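Local coordinates for protein rifin (Plasmodium falciparum, PDB 7JZI) that belongs to the RIFIN family of variant surface antigens of the malaria parasite and probably engages host immune receptors through its variable domain, at residues T54-N68 against Q101-L113. Sequence-based numbering, arbitrary orientation.
Sequences TEVTGLAIAIDTEMN and QKDAITNVLKQAL
With CG1 anti to the carbonyl carbon (chi1 -59°) and the chain running straight on to CD1 (chi2 -171°), Ile-105 enters segment 56-68 of helix 56-70 as a knob among Ala-60, Ile-63, Asp-64 and Met-67. Its CD1 meets Ile-63 CG2 at 3.6 Å and Met-67 CE at 3.7 Å; the flexible thioether of Met-67 can close over the knob. Ala-60 suits the middle, where a methyl alone lets the backbones approach: Ala-60 CA and Thr-106 CA lie 5.8 Å apart. The segments run nearly antiparallel (152°, axes 9.0 Å apart), and the start of helix 56-70 lies beside the middle of helix 101-127. There Val-56 CG2 packs on Leu-113 CD1 at 3.5 Å, beside Thr-54 and Thr-57, while Leu-109 fills the interior side. At the opposite end, by the first turn of helix 101-127, whose dipole may steady it, the Asp-64 carboxylate lies across the near end of the Lys-102 chain, OD2 beside CB, while the lysine bends away toward Ile-61. The pair belongs to the helical bundle of this fragment, probably the variable part of the RIFIN: Leu-31 of helix 8-33 touches Leu-59 and Leu-109, Phe-47 of helix 43-50 backs Val-56, and Arg-85 of helix 84-88 adjoins Asn-68.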
loop_
_atom_site.group_PDB
_atom_site.type_symbol
_atom_site.label_atom_id
_atom_site.label_comp_id
_atom_site.label_asym_id
_atom_site.label_seq_id
_atom_site.Cartn_x
_atom_site.Cartn_y
_atom_site.Cartn_z
ATOM N N THR B 54 -2.677 22.284 3.185
ATOM C CA THR B 54 -2.443 21.605 4.455
ATOM C C THR B 54 -3.515 20.576 4.780
ATOM O O THR B 54 -3.494 20.016 5.880
ATOM C CB THR B 54 -2.282 22.597 5.624
ATOM O OG1 THR B 54 -2.374 21.899 6.886
ATOM C CG2 THR B 54 -3.156 23.907 5.542
ATOM N N GLU B 55 -4.431 20.289 3.851
ATOM C CA GLU B 55 -5.255 19.095 3.960
ATOM C C GLU B 55 -4.556 17.847 3.429
ATOM O O GLU B 55 -5.240 16.851 3.209
ATOM C CB GLU B 55 -6.582 19.305 3.224
ATOM C CG GLU B 55 -7.336 20.583 3.567
ATOM C CD GLU B 55 -8.794 20.524 3.155
ATOM O OE1 GLU B 55 -9.110 19.875 2.143
ATOM O OE2 GLU B 55 -9.626 21.155 3.837
ATOM N N VAL B 56 -3.237 17.883 3.199
ATOM C CA VAL B 56 -2.569 16.752 2.549
ATOM C C VAL B 56 -2.671 15.465 3.358
ATOM O O VAL B 56 -2.761 14.373 2.781
ATOM C CB VAL B 56 -1.093 17.069 2.248
ATOM C CG1 VAL B 56 -0.964 17.851 0.961
ATOM C CG2 VAL B 56 -0.471 17.818 3.399
ATOM N N THR B 57 -2.673 15.549 4.691
ATOM C CA THR B 57 -2.805 14.312 5.449
ATOM C C THR B 57 -4.164 13.677 5.201
ATOM O O THR B 57 -4.300 12.449 5.279
ATOM C CB THR B 57 -2.630 14.581 6.943
ATOM O OG1 THR B 57 -3.858 15.118 7.462
ATOM C CG2 THR B 57 -1.502 15.570 7.179
ATOM N N GLY B 58 -5.159 14.489 4.827
ATOM C CA GLY B 58 -6.410 13.932 4.347
ATOM C C GLY B 58 -6.215 13.052 3.139
ATOM O O GLY B 58 -6.607 11.875 3.131
ATOM N N LEU B 59 -5.470 13.570 2.164
ATOM C CA LEU B 59 -5.181 12.822 0.960
ATOM C C LEU B 59 -4.599 11.475 1.341
ATOM O O LEU B 59 -4.789 10.487 0.625
ATOM C CB LEU B 59 -4.219 13.644 0.099
ATOM C CG LEU B 59 -4.275 13.598 -1.425
ATOM C CD1 LEU B 59 -3.220 14.526 -1.998
ATOM C CD2 LEU B 59 -4.062 12.189 -1.919
ATOM N N ALA B 60 -3.956 11.412 2.514
ATOM C CA ALA B 60 -3.234 10.217 2.926
ATOM C C ALA B 60 -4.155 9.008 2.969
ATOM O O ALA B 60 -3.881 7.983 2.334
ATOM C CB ALA B 60 -2.591 10.446 4.292
ATOM N N ILE B 61 -5.295 9.130 3.658
ATOM C CA ILE B 61 -6.057 7.919 3.960
ATOM C C ILE B 61 -6.631 7.313 2.685
ATOM O O ILE B 61 -6.535 6.099 2.464
ATOM C CB ILE B 61 -7.159 8.211 4.995
ATOM C CG1 ILE B 61 -6.562 8.424 6.390
ATOM C CG2 ILE B 61 -8.174 7.075 5.023
ATOM C CD1 ILE B 61 -6.129 9.850 6.675
ATOM N N ALA B 62 -7.127 8.158 1.780
ATOM C CA ALA B 62 -7.598 7.661 0.491
ATOM C C ALA B 62 -6.474 6.974 -0.269
ATOM O O ALA B 62 -6.671 5.884 -0.825
ATOM C CB ALA B 62 -8.187 8.802 -0.335
ATOM N N ILE B 63 -5.274 7.568 -0.250
ATOM C CA ILE B 63 -4.128 6.961 -0.925
ATOM C C ILE B 63 -3.936 5.536 -0.444
ATOM O O ILE B 63 -3.615 4.638 -1.231
ATOM C CB ILE B 63 -2.854 7.800 -0.705
ATOM C CG1 ILE B 63 -2.982 9.160 -1.368
ATOM C CG2 ILE B 63 -1.662 7.113 -1.305
ATOM C CD1 ILE B 63 -3.078 9.075 -2.863
ATOM N N ASP B 64 -4.151 5.297 0.849
ATOM C CA ASP B 64 -3.996 3.936 1.335
ATOM C C ASP B 64 -5.079 3.046 0.743
ATOM O O ASP B 64 -4.776 2.037 0.092
ATOM C CB ASP B 64 -4.034 3.899 2.861
ATOM C CG ASP B 64 -3.669 2.529 3.418
ATOM O OD1 ASP B 64 -3.248 1.653 2.628
ATOM O OD2 ASP B 64 -3.819 2.316 4.639
ATOM N N THR B 65 -6.350 3.447 0.888
ATOM C CA THR B 65 -7.440 2.595 0.422
ATOM C C THR B 65 -7.238 2.244 -1.040
ATOM O O THR B 65 -7.103 1.064 -1.394
ATOM C CB THR B 65 -8.804 3.271 0.626
ATOM O OG1 THR B 65 -9.117 4.081 -0.511
ATOM C CG2 THR B 65 -8.815 4.124 1.878
ATOM N N GLU B 66 -7.086 3.269 -1.882
ATOM C CA GLU B 66 -6.924 3.000 -3.301
ATOM C C GLU B 66 -5.722 2.109 -3.550
ATOM O O GLU B 66 -5.838 1.098 -4.257
ATOM C CB GLU B 66 -6.772 4.297 -4.079
ATOM C CG GLU B 66 -6.716 4.075 -5.574
ATOM C CD GLU B 66 -7.605 5.034 -6.318
ATOM O OE1 GLU B 66 -8.086 5.980 -5.666
ATOM O OE2 GLU B 66 -7.804 4.854 -7.543
ATOM N N MET B 67 -4.586 2.407 -2.906
ATOM C CA MET B 67 -3.395 1.621 -3.195
ATOM C C MET B 67 -3.625 0.165 -2.839
ATOM O O MET B 67 -3.317 -0.725 -3.644
ATOM C CB MET B 67 -2.186 2.191 -2.453
ATOM C CG MET B 67 -0.852 1.802 -3.075
ATOM S SD MET B 67 0.608 2.526 -2.288
ATOM C CE MET B 67 0.047 4.195 -1.998
ATOM N N ASN B 68 -4.299 -0.054 -1.714
ATOM C CA ASN B 68 -4.590 -1.436 -1.266
ATOM C C ASN B 68 -5.383 -2.122 -2.381
ATOM O O ASN B 68 -5.031 -3.258 -2.715
ATOM C CB ASN B 68 -5.254 -1.475 0.108
ATOM C CG ASN B 68 -4.302 -1.146 1.236
ATOM O OD1 ASN B 68 -4.717 -1.020 2.384
ATOM N ND2 ASN B 68 -3.026 -1.007 0.924
ATOM N N GLN B 101 1.097 0.673 6.081
ATOM C CA GLN B 101 1.223 1.533 4.881
ATOM C C GLN B 101 0.690 2.924 5.211
ATOM O O GLN B 101 1.391 3.898 4.926
ATOM C CB GLN B 101 0.496 0.882 3.708
ATOM C CG GLN B 101 0.544 1.672 2.414
ATOM C CD GLN B 101 -0.119 0.867 1.329
ATOM O OE1 GLN B 101 -0.918 1.374 0.551
ATOM N NE2 GLN B 101 0.184 -0.418 1.296
ATOM N N LYS B 102 -0.501 3.005 5.798
ATOM C CA LYS B 102 -1.075 4.319 6.050
ATOM C C LYS B 102 -0.142 5.166 6.899
ATOM O O LYS B 102 -0.030 6.377 6.678
ATOM C CB LYS B 102 -2.447 4.158 6.714
ATOM C CG LYS B 102 -3.140 5.429 7.210
ATOM C CD LYS B 102 -2.860 5.710 8.677
ATOM C CE LYS B 102 -3.700 6.873 9.173
ATOM N NZ LYS B 102 -3.043 8.184 8.942
ATOM N N ASP B 103 0.571 4.545 7.839
ATOM C CA ASP B 103 1.503 5.308 8.657
ATOM C C ASP B 103 2.673 5.813 7.823
ATOM O O ASP B 103 3.090 6.966 7.972
ATOM C CB ASP B 103 1.993 4.462 9.831
ATOM C CG ASP B 103 1.010 4.452 10.985
ATOM O OD1 ASP B 103 0.181 5.386 11.077
ATOM O OD2 ASP B 103 1.063 3.506 11.798
ATOM N N ALA B 104 3.184 4.982 6.911
ATOM C CA ALA B 104 4.274 5.417 6.043
ATOM C C ALA B 104 3.828 6.538 5.114
ATOM O O ALA B 104 4.573 7.501 4.886
ATOM C CB ALA B 104 4.805 4.233 5.237
ATOM N N ILE B 105 2.606 6.445 4.588
ATOM C CA ILE B 105 2.097 7.500 3.720
ATOM C C ILE B 105 1.959 8.800 4.500
ATOM O O ILE B 105 2.335 9.879 4.021
ATOM C CB ILE B 105 0.763 7.059 3.089
ATOM C CG1 ILE B 105 0.963 5.783 2.272
ATOM C CG2 ILE B 105 0.197 8.144 2.203
ATOM C CD1 ILE B 105 -0.236 5.389 1.454
ATOM N N THR B 106 1.447 8.716 5.728
ATOM C CA THR B 106 1.309 9.914 6.547
ATOM C C THR B 106 2.666 10.504 6.922
ATOM O O THR B 106 2.794 11.722 7.041
ATOM C CB THR B 106 0.465 9.624 7.793
ATOM O OG1 THR B 106 0.844 8.368 8.365
ATOM C CG2 THR B 106 -1.027 9.607 7.442
ATOM N N ASN B 107 3.694 9.672 7.119
ATOM C CA ASN B 107 5.014 10.240 7.408
ATOM C C ASN B 107 5.620 10.911 6.177
ATOM O O ASN B 107 6.226 11.989 6.286
ATOM C CB ASN B 107 5.976 9.163 7.920
ATOM C CG ASN B 107 5.537 8.540 9.239
ATOM O OD1 ASN B 107 5.298 7.336 9.316
ATOM N ND2 ASN B 107 5.458 9.352 10.285
ATOM N N VAL B 108 5.402 10.331 4.990
ATOM C CA VAL B 108 5.806 11.000 3.750
ATOM C C VAL B 108 5.154 12.374 3.651
ATOM O O VAL B 108 5.828 13.398 3.472
ATOM C CB VAL B 108 5.474 10.129 2.524
ATOM C CG1 VAL B 108 5.317 10.989 1.286
ATOM C CG2 VAL B 108 6.550 9.095 2.308
ATOM N N LEU B 109 3.832 12.429 3.792
ATOM C CA LEU B 109 3.181 13.716 3.583
ATOM C C LEU B 109 3.216 14.633 4.794
ATOM O O LEU B 109 2.974 15.828 4.642
ATOM C CB LEU B 109 1.747 13.541 3.105
ATOM C CG LEU B 109 1.755 12.787 1.786
ATOM C CD1 LEU B 109 1.127 11.434 1.800
ATOM C CD2 LEU B 109 1.054 13.700 0.811
ATOM N N LYS B 110 3.623 14.148 5.959
ATOM C CA LYS B 110 3.926 15.052 7.058
ATOM C C LYS B 110 5.265 15.730 6.816
ATOM O O LYS B 110 5.424 16.928 7.088
ATOM C CB LYS B 110 3.910 14.290 8.380
ATOM C CG LYS B 110 4.044 15.159 9.619
ATOM C CD LYS B 110 3.898 14.329 10.887
ATOM C CE LYS B 110 2.482 13.791 11.045
ATOM N NZ LYS B 110 2.344 12.842 12.187
ATOM N N GLN B 111 6.234 14.976 6.289
ATOM C CA GLN B 111 7.462 15.593 5.803
ATOM C C GLN B 111 7.149 16.644 4.744
ATOM O O GLN B 111 7.654 17.774 4.803
ATOM C CB GLN B 111 8.384 14.495 5.251
ATOM C CG GLN B 111 9.577 14.929 4.412
ATOM C CD GLN B 111 9.227 15.010 2.922
ATOM O OE1 GLN B 111 8.236 14.427 2.477
ATOM N NE2 GLN B 111 10.056 15.699 2.148
ATOM N N ALA B 112 6.250 16.308 3.814
ATOM C CA ALA B 112 5.829 17.273 2.795
ATOM C C ALA B 112 5.139 18.496 3.403
ATOM O O ALA B 112 5.376 19.632 2.975
ATOM C CB ALA B 112 4.910 16.591 1.780
ATOM N N LEU B 113 4.330 18.296 4.446
ATOM C CA LEU B 113 3.531 19.400 4.971
ATOM C C LEU B 113 4.349 20.338 5.841
ATOM O O LEU B 113 4.133 21.550 5.807
ATOM C CB LEU B 113 2.347 18.854 5.780
ATOM C CG LEU B 113 1.359 19.837 6.436
ATOM C CD1 LEU B 113 -0.015 19.202 6.571
ATOM C CD2 LEU B 113 1.823 20.307 7.816
#